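Local coordinates for protein transcriptional regulator (Rhodococcus sp., PDB 2O0Y) that probably binds DNA and regulates transcription as an IclR-family factor, pairing a helix-turn-helix domain with a C-terminal domain of the GAF clan, at residues R104-D109 / L223-P228; T110-N115 / E234-H239; A153-L158 / D180-K185; Y194-G199 / H239-T244. All blocks are in the same frame, centred on the assembly; numbering follows the deposited sequence. Where two conformers were deposited one is given.

Contact 1: R104-D109 / L223-P228; sequences RQLSAD and LTLGGP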
loop_
_atom_site.group_PDB
_atom_site.type_symbol
_atom_site.label_atom_id
_atom_site.label_comp_id
_atom_site.label_asym_id
_atom_site.label_seq_id
_atom_site.Cartn_x
_atom_site.Cartn_y
_atom_site.Cartn_z
ATOM N N ARG B 104 -18.010 -20.770 -0.566
ATOM C CA ARG B 104 -19.245 -21.043 0.167
ATOM C C ARG B 104 -19.649 -22.498 -0.015
ATOM O O ARG B 104 -19.944 -23.213 0.965
ATOM C CB ARG B 104 -20.369 -20.074 -0.287
ATOM C CG ARG B 104 -21.525 -20.057 0.672
ATOM C CD ARG B 104 -22.727 -19.304 0.098
ATOM N NE ARG B 104 -22.341 -17.886 -0.111
ATOM C CZ ARG B 104 -22.199 -17.296 -1.296
ATOM N NH1 ARG B 104 -21.844 -16.018 -1.317
ATOM N NH2 ARG B 104 -22.426 -17.955 -2.447
ATOM N N GLN B 105 -19.596 -22.987 -1.256
ATOM C CA GLN B 105 -19.948 -24.387 -1.482
ATOM C C GLN B 105 -18.971 -25.359 -0.784
ATOM O O GLN B 105 -19.366 -26.382 -0.212
ATOM C CB GLN B 105 -20.084 -24.667 -2.987
ATOM C CG GLN B 105 -20.616 -26.063 -3.307
ATOM C CD GLN B 105 -22.035 -26.263 -2.807
ATOM O OE1 GLN B 105 -22.882 -25.385 -2.965
ATOM N NE2 GLN B 105 -22.299 -27.428 -2.188
ATOM N N LEU B 106 -17.697 -25.048 -0.815
ATOM C CA LEU B 106 -16.663 -25.826 -0.103
ATOM C C LEU B 106 -16.999 -25.874 1.378
ATOM O O LEU B 106 -16.879 -26.930 2.013
ATOM C CB LEU B 106 -15.267 -25.145 -0.279
ATOM C CG LEU B 106 -14.129 -25.903 0.405
ATOM C CD1 LEU B 106 -14.149 -27.420 -0.043
ATOM C CD2 LEU B 106 -12.783 -25.203 0.131
ATOM N N SER B 107 -17.370 -24.733 1.949
ATOM C CA SER B 107 -17.772 -24.730 3.373
ATOM C C SER B 107 -18.965 -25.659 3.624
ATOM O O SER B 107 -18.960 -26.471 4.559
ATOM C CB SER B 107 -18.077 -23.320 3.852
ATOM O OG SER B 107 -18.307 -23.379 5.225
ATOM N N ALA B 108 -19.973 -25.591 2.761
ATOM C CA ALA B 108 -21.140 -26.483 2.861
ATOM C C ALA B 108 -20.736 -27.942 2.697
ATOM O O ALA B 108 -21.258 -28.825 3.391
ATOM C CB ALA B 108 -22.167 -26.137 1.804
ATOM N N ASP B 109 -19.823 -28.201 1.762
ATOM C CA ASP B 109 -19.450 -29.581 1.402
ATOM C C ASP B 109 -18.572 -30.198 2.506
ATOM O O ASP B 109 -18.622 -31.398 2.740
ATOM C CB ASP B 109 -18.674 -29.554 0.069
ATOM C CG ASP B 109 -19.587 -29.420 -1.164
ATOM O OD1 ASP B 109 -20.831 -29.442 -1.018
ATOM O OD2 ASP B 109 -19.052 -29.312 -2.304
ATOM N N LEU B 223 -5.848 -21.350 0.060
ATOM C CA LEU B 223 -7.223 -21.671 0.346
ATOM C C LEU B 223 -7.230 -22.686 1.502
ATOM O O LEU B 223 -6.707 -23.804 1.359
ATOM C CB LEU B 223 -7.881 -22.286 -0.878
ATOM C CG LEU B 223 -9.365 -22.659 -0.733
ATOM C CD1 LEU B 223 -10.228 -21.352 -0.665
ATOM C CD2 LEU B 223 -9.847 -23.474 -1.909
ATOM N N THR B 224 -7.856 -22.335 2.627
ATOM C CA THR B 224 -7.626 -23.091 3.827
ATOM C C THR B 224 -8.912 -23.512 4.581
ATOM O O THR B 224 -9.758 -22.675 4.843
ATOM C CB THR B 224 -6.731 -22.265 4.752
ATOM O OG1 THR B 224 -5.537 -21.905 4.020
ATOM C CG2 THR B 224 -6.310 -23.062 5.994
ATOM N N LEU B 225 -8.983 -24.787 5.009
ATOM C CA LEU B 225 -10.017 -25.251 5.971
ATOM C C LEU B 225 -9.403 -25.274 7.355
ATOM O O LEU B 225 -8.296 -25.730 7.500
ATOM C CB LEU B 225 -10.426 -26.689 5.641
ATOM C CG LEU B 225 -10.990 -27.050 4.277
ATOM C CD1 LEU B 225 -11.424 -28.500 4.341
ATOM C CD2 LEU B 225 -12.195 -26.159 3.925
ATOM N N GLY B 226 -10.078 -24.753 8.377
ATOM C CA GLY B 226 -9.600 -24.936 9.753
ATOM C C GLY B 226 -10.781 -25.317 10.582
ATOM O O GLY B 226 -11.897 -24.819 10.349
ATOM N N GLY B 227 -10.558 -26.203 11.544
ATOM C CA GLY B 227 -11.629 -26.614 12.418
ATOM C C GLY B 227 -11.126 -27.537 13.486
ATOM O O GLY B 227 -9.924 -27.696 13.656
ATOM N N PRO B 228 -12.055 -28.163 14.222
ATOM C CA PRO B 228 -11.683 -29.097 15.270
ATOM C C PRO B 228 -10.987 -30.343 14.731
ATOM O O PRO B 228 -11.419 -30.915 13.733
ATOM C CB PRO B 228 -13.028 -29.442 15.922
ATOM C CG PRO B 228 -14.054 -29.095 14.909
ATOM C CD PRO B 228 -13.510 -27.968 14.136
#
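Leu106, on helix 97-110, meets Leu223 and Leu225 of strand 219-228 in an entirely apolar junction. Its CB leaves the helix in the direction of the strand, and because CG lies opposite the backbone N (chi1 -179°) the branch is carried on toward the strand. CG is the first atom to touch across it, 4.0 Å from CD2 of Leu225. Of the two methyls, CD2 does the rest of the work: it lies 4.0 Å from Leu223 CD2, two leucine ends meeting tip to tip, and also 4.0 Å from Leu225 CD2, whose side chain slants across. The Leu106 side chain is further covered by Cys243 and Thr244 of helix 237-254 and by Val114 of the adjoining strand. On the strand the side chains alternate, and Thr224 points away, its OG1 hydrogen-bonded to Ser209 OG. The exposed flank of the helix is polar instead: Gln105 NE2 donates to Asp109 OD1 over 2.8 Å, approaching from above the carboxylate plane. With no hydrogen bond or charge spanning the two segments, cohesion here probably rests on the burial of leucine methyls, the apolar side of the helix facing the sheet.

Contact 2: T110-N115 / E234-H239; sequences TGETVN and EDRTPH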
loop_
_atom_site.group_PDB
_atom_site.type_symbol
_atom_site.label_atom_id
_atom_site.label_comp_id
_atom_site.label_asym_id
_atom_site.label_seq_id
_atom_site.Cartn_x
_atom_site.Cartn_y
_atom_site.Cartn_z
ATOM N N THR B 110 -17.763 -29.386 3.198
ATOM C CA THR B 110 -16.860 -29.973 4.212
ATOM C C THR B 110 -17.382 -29.798 5.644
ATOM O O THR B 110 -16.993 -30.543 6.540
ATOM C CB THR B 110 -15.445 -29.333 4.171
ATOM O OG1 THR B 110 -15.597 -27.919 4.347
ATOM C CG2 THR B 110 -14.711 -29.607 2.840
ATOM N N GLY B 111 -18.218 -28.779 5.877
ATOM C CA GLY B 111 -18.708 -28.489 7.226
ATOM C C GLY B 111 -17.741 -27.626 8.018
ATOM O O GLY B 111 -17.941 -27.369 9.223
ATOM N N GLU B 112 -16.689 -27.145 7.329
ATOM C CA GLU B 112 -15.637 -26.341 7.940
ATOM C C GLU B 112 -15.594 -24.913 7.400
ATOM O O GLU B 112 -16.048 -24.663 6.265
ATOM C CB GLU B 112 -14.267 -27.001 7.733
ATOM C CG GLU B 112 -14.163 -28.441 8.186
ATOM C CD GLU B 112 -14.462 -28.685 9.637
ATOM O OE1 GLU B 112 -14.585 -27.712 10.397
ATOM O OE2 GLU B 112 -14.498 -29.877 10.034
ATOM N N THR B 113 -15.074 -23.999 8.225
ATOM C CA THR B 113 -14.839 -22.619 7.827
ATOM C C THR B 113 -13.751 -22.606 6.769
ATOM O O THR B 113 -12.737 -23.290 6.939
ATOM C CB THR B 113 -14.418 -21.770 9.022
ATOM O OG1 THR B 113 -15.565 -21.643 9.901
ATOM C CG2 THR B 113 -13.959 -20.320 8.534
ATOM N N VAL B 114 -13.980 -21.849 5.685
ATOM C CA VAL B 114 -13.046 -21.736 4.583
ATOM C C VAL B 114 -12.443 -20.348 4.667
ATOM O O VAL B 114 -13.170 -19.373 4.586
ATOM C CB VAL B 114 -13.756 -21.898 3.251
ATOM C CG1 VAL B 114 -12.775 -21.672 2.131
ATOM C CG2 VAL B 114 -14.356 -23.322 3.156
ATOM N N ASN B 115 -11.108 -20.261 4.796
ATOM C CA ASN B 115 -10.386 -18.964 4.915
ATOM C C ASN B 115 -9.522 -18.763 3.684
ATOM O O ASN B 115 -8.836 -19.701 3.271
ATOM C CB ASN B 115 -9.442 -19.037 6.128
ATOM C CG ASN B 115 -10.209 -19.032 7.452
ATOM O OD1 ASN B 115 -11.117 -18.228 7.639
ATOM N ND2 ASN B 115 -9.892 -19.960 8.331
ATOM N N GLU B 234 -9.313 -39.661 9.625
ATOM C CA GLU B 234 -9.009 -40.611 8.554
ATOM C C GLU B 234 -10.175 -40.827 7.564
ATOM O O GLU B 234 -9.951 -40.879 6.360
ATOM C CB GLU B 234 -8.566 -41.959 9.175
ATOM N N ASP B 235 -11.403 -40.935 8.071
ATOM C CA ASP B 235 -12.610 -41.030 7.227
ATOM C C ASP B 235 -12.938 -39.731 6.485
ATOM O O ASP B 235 -13.421 -39.740 5.345
ATOM C CB ASP B 235 -13.824 -41.440 8.082
ATOM N N ARG B 236 -12.664 -38.596 7.115
ATOM C CA ARG B 236 -13.115 -37.344 6.542
ATOM C C ARG B 236 -12.091 -36.663 5.687
ATOM O O ARG B 236 -12.468 -35.991 4.723
ATOM C CB ARG B 236 -13.641 -36.353 7.620
ATOM C CG ARG B 236 -14.912 -36.862 8.318
ATOM C CD ARG B 236 -15.351 -35.997 9.480
ATOM N NE ARG B 236 -15.735 -34.632 9.090
ATOM C CZ ARG B 236 -16.923 -34.276 8.605
ATOM N NH1 ARG B 236 -17.863 -35.185 8.402
ATOM N NH2 ARG B 236 -17.172 -33.002 8.300
ATOM N N THR B 237 -10.810 -36.777 6.040
ATOM C CA THR B 237 -9.823 -35.948 5.330
ATOM C C THR B 237 -9.693 -36.238 3.835
ATOM O O THR B 237 -9.522 -35.306 3.083
ATOM C CB THR B 237 -8.436 -35.892 5.984
ATOM O OG1 THR B 237 -7.985 -37.214 6.210
ATOM C CG2 THR B 237 -8.526 -35.190 7.318
ATOM N N PRO B 238 -9.780 -37.517 3.386
ATOM C CA PRO B 238 -9.740 -37.671 1.904
ATOM C C PRO B 238 -10.747 -36.765 1.165
ATOM O O PRO B 238 -10.428 -36.244 0.113
ATOM C CB PRO B 238 -10.128 -39.149 1.683
ATOM C CG PRO B 238 -9.840 -39.823 2.935
ATOM C CD PRO B 238 -9.863 -38.824 4.068
ATOM N N HIS B 239 -11.962 -36.625 1.703
ATOM C CA HIS B 239 -13.051 -35.870 1.059
ATOM C C HIS B 239 -12.754 -34.385 1.215
ATOM O O HIS B 239 -12.962 -33.605 0.286
ATOM C CB HIS B 239 -14.436 -36.228 1.681
ATOM C CG HIS B 239 -15.597 -35.499 1.066
ATOM N ND1 HIS B 239 -16.340 -34.549 1.748
ATOM C CD2 HIS B 239 -16.135 -35.566 -0.177
ATOM C CE1 HIS B 239 -17.295 -34.084 0.959
ATOM N NE2 HIS B 239 -17.195 -34.687 -0.212
#
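The guanidinium group of Arg236 approaches the end of helix 97-110 at Thr110, bringing NH2 to 3.0 Å from the backbone O of Thr110. This is the tight part of the contact. The oxygen lies at the edge of the guanidinium, near its plane, but the N-H points poorly for a hydrogen bond, and any attraction is probably mainly electrostatic, a positive group beside a carbonyl at the helix end. A bend at chi3 (64°) shapes the arginine for this approach. Tyr240 stands between Glu112 and Arg236, its OH hydrogen-bonded to both Glu112 OE2 and Arg236 NH2, while Arg231 gives the carboxylate a salt bridge. On the Thr110 side the turn is fixed from within: Thr110 OG1 accepts from Glu112 N (3.3 Å, 157° at the hydrogen) and is also bonded to Leu106 O, so the hydroxyl ties the last helical turn to the chain that leaves it. Gly111 turns that chain with a positive phi of 85°, where a CB would press on the Thr110 carbonyl. The other side is looser: Arg236 is itself only partly covered, and Glu112 OE2, though near the guanidinium plane, stays 4.5 Å from Arg236 NH2, too far for a salt bridge. The Thr110 hydroxyl and Glu112 N form an ST turn at the end of helix 97-110, with Gly111 at positive phi, and this turn joins the helix to strand 113-120 in the IclR C-terminal domain.

Contact 3: A153-L158 / D180-K185; sequences AGKILL and DQLREK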
loop_
_atom_site.group_PDB
_atom_site.type_symbol
_atom_site.label_atom_id
_atom_site.label_comp_id
_atom_site.label_asym_id
_atom_site.label_seq_id
_atom_site.Cartn_x
_atom_site.Cartn_y
_atom_site.Cartn_z
ATOM N N ALA B 153 -1.805 -22.916 6.420
ATOM C CA ALA B 153 -1.779 -21.761 5.523
ATOM C C ALA B 153 -0.389 -21.135 5.506
ATOM O O ALA B 153 0.125 -20.818 4.431
ATOM C CB ALA B 153 -2.806 -20.739 5.932
ATOM N N GLY B 154 0.227 -20.949 6.678
ATOM C CA GLY B 154 1.546 -20.311 6.731
ATOM C C GLY B 154 2.579 -21.023 5.857
ATOM O O GLY B 154 3.344 -20.390 5.132
ATOM N N LYS B 155 2.648 -22.354 5.952
ATOM C CA LYS B 155 3.583 -23.120 5.130
ATOM C C LYS B 155 3.244 -23.119 3.627
ATOM O O LYS B 155 4.122 -23.271 2.796
ATOM C CB LYS B 155 3.716 -24.550 5.667
ATOM C CG LYS B 155 4.574 -24.596 6.948
ATOM C CD LYS B 155 4.569 -25.999 7.618
ATOM C CE LYS B 155 3.593 -26.090 8.807
ATOM N NZ LYS B 155 4.079 -25.370 10.069
ATOM N N ILE B 156 1.971 -22.954 3.278
ATOM C CA ILE B 156 1.595 -22.804 1.864
ATOM C C ILE B 156 2.071 -21.427 1.381
ATOM O O ILE B 156 2.718 -21.337 0.360
ATOM C CB ILE B 156 0.075 -22.993 1.623
ATOM C CG1 ILE B 156 -0.337 -24.475 1.846
ATOM C CG2 ILE B 156 -0.338 -22.481 0.212
ATOM C CD1 ILE B 156 0.194 -25.433 0.773
ATOM N N LEU B 157 1.815 -20.359 2.146
ATOM C CA LEU B 157 2.271 -19.021 1.731
ATOM C C LEU B 157 3.775 -18.964 1.590
ATOM O O LEU B 157 4.273 -18.222 0.752
ATOM C CB LEU B 157 1.798 -17.948 2.709
ATOM C CG LEU B 157 0.269 -17.825 2.721
ATOM C CD1 LEU B 157 -0.172 -17.027 3.953
ATOM C CD2 LEU B 157 -0.192 -17.142 1.406
ATOM N N LEU B 158 4.511 -19.732 2.400
ATOM C CA LEU B 158 5.981 -19.646 2.355
ATOM C C LEU B 158 6.533 -20.356 1.137
ATOM O O LEU B 158 7.732 -20.315 0.906
ATOM C CB LEU B 158 6.630 -20.230 3.618
ATOM C CG LEU B 158 6.481 -19.345 4.852
ATOM C CD1 LEU B 158 6.820 -20.123 6.151
ATOM C CD2 LEU B 158 7.336 -18.053 4.693
ATOM N N ASP B 180 15.527 -24.861 9.964
ATOM C CA ASP B 180 15.673 -26.075 9.155
ATOM C C ASP B 180 14.413 -26.927 9.085
ATOM O O ASP B 180 14.076 -27.402 7.997
ATOM C CB ASP B 180 16.833 -26.930 9.691
ATOM C CG ASP B 180 18.172 -26.219 9.613
ATOM O OD1 ASP B 180 18.292 -25.240 8.842
ATOM O OD2 ASP B 180 19.119 -26.656 10.310
ATOM N N GLN B 181 13.726 -27.097 10.227
ATOM C CA GLN B 181 12.493 -27.888 10.315
ATOM C C GLN B 181 11.378 -27.268 9.457
ATOM O O GLN B 181 10.818 -27.919 8.573
ATOM C CB GLN B 181 12.007 -27.998 11.769
ATOM C CG GLN B 181 12.959 -28.686 12.745
ATOM N N LEU B 182 11.063 -26.005 9.734
ATOM C CA LEU B 182 10.134 -25.254 8.924
ATOM C C LEU B 182 10.435 -25.330 7.419
ATOM O O LEU B 182 9.538 -25.600 6.632
ATOM C CB LEU B 182 10.066 -23.806 9.406
ATOM C CG LEU B 182 8.927 -22.930 8.861
ATOM C CD1 LEU B 182 7.521 -23.528 9.126
ATOM C CD2 LEU B 182 9.004 -21.536 9.435
ATOM N N ARG B 183 11.694 -25.122 7.026
ATOM C CA ARG B 183 12.124 -25.226 5.619
ATOM C C ARG B 183 11.766 -26.592 4.995
ATOM O O ARG B 183 11.360 -26.667 3.825
ATOM C CB ARG B 183 13.635 -24.962 5.502
ATOM C CG ARG B 183 14.166 -24.740 4.073
ATOM C CD ARG B 183 15.656 -24.340 4.051
ATOM N NE ARG B 183 15.783 -22.947 4.470
ATOM C CZ ARG B 183 16.194 -22.541 5.670
ATOM N NH1 ARG B 183 16.571 -23.418 6.596
ATOM N NH2 ARG B 183 16.234 -21.245 5.934
ATOM N N GLU B 184 11.900 -27.659 5.782
ATOM C CA GLU B 184 11.664 -29.014 5.279
ATOM C C GLU B 184 10.166 -29.276 5.112
ATOM O O GLU B 184 9.736 -29.818 4.093
ATOM C CB GLU B 184 12.338 -30.081 6.162
ATOM C CG GLU B 184 13.894 -30.027 6.157
ATOM C CD GLU B 184 14.566 -31.304 6.710
ATOM O OE1 GLU B 184 13.828 -32.249 7.094
ATOM O OE2 GLU B 184 15.834 -31.370 6.754
ATOM N N LYS B 185 9.369 -28.838 6.084
ATOM C CA LYS B 185 7.922 -28.994 5.995
ATOM C C LYS B 185 7.352 -28.178 4.812
ATOM O O LYS B 185 6.468 -28.663 4.102
ATOM C CB LYS B 185 7.255 -28.616 7.309
ATOM C CG LYS B 185 7.729 -29.462 8.519
ATOM C CD LYS B 185 7.116 -28.954 9.857
ATOM C CE LYS B 185 7.348 -27.440 10.070
ATOM N NZ LYS B 185 6.591 -26.809 11.205
#
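Lys155 and Lys185 are both set with CG opposite the carbonyl carbon (chi1 -75° and -59°), and bends farther along, at chi3 and chi4 of Lys155 and at chi3 of Lys185, bring their ends together. The two chains cross obliquely, with Lys155 CD 3.8 Å from Lys185 CB and the amino groups, NZ to NZ, only 3.1 Å apart. As two ammonium groups they would repel rather than bond; Glu200, whose carboxylate forms a salt bridge with Lys155 NZ, probably offsets the repulsion, and the Lys185 side chain also touches Glu200. Such closeness may lower the proton affinity of one amine. Beneath the charges, Lys155 CG rests 3.8 Å from Leu182 CD1, and on the other branch Leu182 CD2 meets Leu158 CD1 at 4.2 Å, those leucines crossing at about a right angle. An alanine in place of Lys155 would strip the aliphatic stem from Leu182 and is likely to leave Glu200 without its salt-bridge mate. Val186, just after 180-185, packs against both Lys155 and Leu158. Helix 152-157 is thereby sandwiched: helix 178-192 lies against this flank, while Ala153 and Ile156 turn to strands 205-213 and 219-228.

Contact 4: Y194-G199 / H239-T244; sequences YQLVHG and HYIECT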
loop_
_atom_site.group_PDB
_atom_site.type_symbol
_atom_site.label_atom_id
_atom_site.label_comp_id
_atom_site.label_asym_id
_atom_site.label_seq_id
_atom_site.Cartn_x
_atom_site.Cartn_y
_atom_site.Cartn_z
ATOM N N TYR B 194 -0.331 -29.779 -0.962
ATOM C CA TYR B 194 -1.119 -29.196 0.112
ATOM C C TYR B 194 -0.459 -29.436 1.455
ATOM O O TYR B 194 0.496 -30.211 1.569
ATOM C CB TYR B 194 -2.561 -29.752 0.103
ATOM C CG TYR B 194 -2.641 -31.237 0.303
ATOM C CD1 TYR B 194 -2.659 -32.107 -0.788
ATOM C CD2 TYR B 194 -2.685 -31.783 1.588
ATOM C CE1 TYR B 194 -2.695 -33.523 -0.580
ATOM C CE2 TYR B 194 -2.740 -33.202 1.799
ATOM C CZ TYR B 194 -2.758 -34.036 0.722
ATOM O OH TYR B 194 -2.820 -35.404 0.929
ATOM N N GLN B 195 -0.980 -28.754 2.464
ATOM C CA GLN B 195 -0.547 -28.928 3.854
ATOM C C GLN B 195 -1.724 -29.374 4.709
ATOM O O GLN B 195 -2.779 -28.783 4.645
ATOM C CB GLN B 195 -0.026 -27.595 4.407
ATOM C CG GLN B 195 1.353 -27.180 3.861
ATOM C CD GLN B 195 2.466 -27.887 4.536
ATOM O OE1 GLN B 195 2.233 -28.587 5.501
ATOM N NE2 GLN B 195 3.702 -27.702 4.046
ATOM N N LEU B 196 -1.524 -30.404 5.524
ATOM C CA LEU B 196 -2.552 -30.864 6.456
ATOM C C LEU B 196 -1.841 -31.042 7.797
ATOM O O LEU B 196 -0.964 -31.888 7.904
ATOM C CB LEU B 196 -3.163 -32.189 5.947
ATOM C CG LEU B 196 -4.010 -32.977 6.956
ATOM C CD1 LEU B 196 -5.275 -32.220 7.279
ATOM C CD2 LEU B 196 -4.363 -34.282 6.301
ATOM N N VAL B 197 -2.174 -30.195 8.773
ATOM C CA VAL B 197 -1.441 -30.160 10.039
ATOM C C VAL B 197 -2.443 -30.221 11.200
ATOM O O VAL B 197 -3.605 -29.783 11.049
ATOM C CB VAL B 197 -0.633 -28.835 10.168
ATOM C CG1 VAL B 197 0.272 -28.611 8.950
ATOM C CG2 VAL B 197 -1.549 -27.685 10.304
ATOM N N HIS B 198 -1.988 -30.705 12.352
ATOM C CA HIS B 198 -2.852 -30.838 13.551
ATOM C C HIS B 198 -2.201 -30.218 14.787
ATOM O O HIS B 198 -1.068 -30.534 15.098
ATOM C CB HIS B 198 -3.113 -32.311 13.844
ATOM C CG HIS B 198 -3.561 -33.108 12.658
ATOM N ND1 HIS B 198 -4.871 -33.123 12.216
ATOM C CD2 HIS B 198 -2.877 -33.939 11.837
ATOM C CE1 HIS B 198 -4.969 -33.925 11.169
ATOM N NE2 HIS B 198 -3.774 -34.440 10.926
ATOM N N GLY B 199 -2.898 -29.334 15.483
ATOM C CA GLY B 199 -2.434 -28.892 16.797
ATOM C C GLY B 199 -1.203 -27.996 16.753
ATOM O O GLY B 199 -0.491 -27.862 17.741
ATOM N N HIS B 239 -11.962 -36.625 1.703
ATOM C CA HIS B 239 -13.051 -35.870 1.059
ATOM C C HIS B 239 -12.754 -34.385 1.215
ATOM O O HIS B 239 -12.962 -33.605 0.286
ATOM C CB HIS B 239 -14.436 -36.228 1.681
ATOM C CG HIS B 239 -15.597 -35.499 1.066
ATOM N ND1 HIS B 239 -16.340 -34.549 1.748
ATOM C CD2 HIS B 239 -16.135 -35.566 -0.177
ATOM C CE1 HIS B 239 -17.295 -34.084 0.959
ATOM N NE2 HIS B 239 -17.195 -34.687 -0.212
ATOM N N TYR B 240 -12.257 -33.991 2.393
ATOM C CA TYR B 240 -11.789 -32.610 2.613
ATOM C C TYR B 240 -10.752 -32.256 1.579
ATOM O O TYR B 240 -10.833 -31.203 0.927
ATOM C CB TYR B 240 -11.151 -32.463 4.010
ATOM C CG TYR B 240 -12.103 -32.295 5.177
ATOM C CD1 TYR B 240 -13.420 -32.727 5.097
ATOM C CD2 TYR B 240 -11.659 -31.736 6.371
ATOM C CE1 TYR B 240 -14.282 -32.564 6.144
ATOM C CE2 TYR B 240 -12.520 -31.584 7.450
ATOM C CZ TYR B 240 -13.822 -31.990 7.327
ATOM O OH TYR B 240 -14.704 -31.873 8.377
ATOM N N ILE B 241 -9.735 -33.088 1.456
ATOM C CA ILE B 241 -8.691 -32.901 0.405
ATOM C C ILE B 241 -9.285 -32.852 -1.042
ATOM O O ILE B 241 -8.920 -31.985 -1.838
ATOM C CB ILE B 241 -7.562 -33.998 0.519
ATOM C CG1 ILE B 241 -6.776 -33.858 1.838
ATOM C CG2 ILE B 241 -6.649 -33.949 -0.698
ATOM C CD1 ILE B 241 -5.947 -35.090 2.267
ATOM N N GLU B 242 -10.156 -33.809 -1.395
ATOM C CA GLU B 242 -10.772 -33.830 -2.722
ATOM C C GLU B 242 -11.584 -32.569 -3.013
ATOM O O GLU B 242 -11.499 -32.027 -4.128
ATOM C CB GLU B 242 -11.658 -35.039 -2.891
ATOM C CG GLU B 242 -12.095 -35.278 -4.287
ATOM C CD GLU B 242 -12.585 -36.705 -4.460
ATOM O OE1 GLU B 242 -13.084 -37.258 -3.470
ATOM O OE2 GLU B 242 -12.410 -37.273 -5.562
ATOM N N CYS B 243 -12.399 -32.114 -2.054
ATOM C CA CYS B 243 -13.165 -30.875 -2.251
ATOM C C CYS B 243 -12.270 -29.654 -2.314
ATOM O O CYS B 243 -12.517 -28.755 -3.117
ATOM C CB CYS B 243 -14.223 -30.669 -1.158
ATOM S SG CYS B 243 -15.413 -32.029 -1.135
ATOM N N THR B 244 -11.273 -29.582 -1.432
ATOM C CA THR B 244 -10.455 -28.375 -1.378
ATOM C C THR B 244 -9.564 -28.300 -2.603
ATOM O O THR B 244 -9.304 -27.223 -3.118
ATOM C CB THR B 244 -9.671 -28.284 -0.067
ATOM O OG1 THR B 244 -10.593 -28.430 1.008
ATOM C CG2 THR B 244 -9.021 -26.896 0.098
#
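Tyr194 and Ile241 join the start of an edge strand to the helix lying over one face of the antiparallel sheet, in a domain assigned to the GAF clan: the tyrosine immediately precedes strand 195-198, and the isoleucine belongs to helix 237-254. Their side chains meet at about a right angle. The tyrosine presents a face, and Ile241 lies over it with both of its branches on the same side. CG2 sits over the ring, 4.0 Å from CE1, while the longer branch runs toward the phenolic end, where CD1 is 3.7 Å from CZ and 3.4 Å from OH. Tyr194 takes its less usual first torsion (chi1 61°), with CG between the backbone N and the carbonyl carbon, which swings the ring toward the helix. Leu196, also directed at the helix, adds a looser touch from CD2 to Ile241 CD1 at 4.4 Å. Further ring contacts come from Phe210, whose plane is inclined by about 25°, and from Arg192 in a cation-pi interaction. With a serine at Tyr194 the flat surface under Ile241 would be gone, and Arg192 would probably lose its aromatic partner. No hydrogen bond spans the segments, yet the helix has an extra tie of its own: Tyr240 O accepts from Thr244 N at 2.9 Å and from Thr244 OG1 at 2.8 Å, the two donors arriving from opposite faces of the carbonyl plane.

Contacts 1, 2 and 4 gather round one face of the six-stranded sheet, where helices 97-110 and 237-254 lie; contact 3 belongs to the other side, touching contact 1 where Ala153 meets Thr224. Contacts 2 and 4 share His239 and helix 237-254, and Tyr240 from the latter supplies the hydroxyl that completes the former. Contact 1 is buried and wholly aliphatic. Contact 2, about 6 Å from it between centres, is also buried but polar. Contact 3 mixes leucine packing with a close lysine pair, one buried and one partly exposed, and contact 4, at the surface, relies on an aromatic face. Gln195 links these last two through Lys185 O.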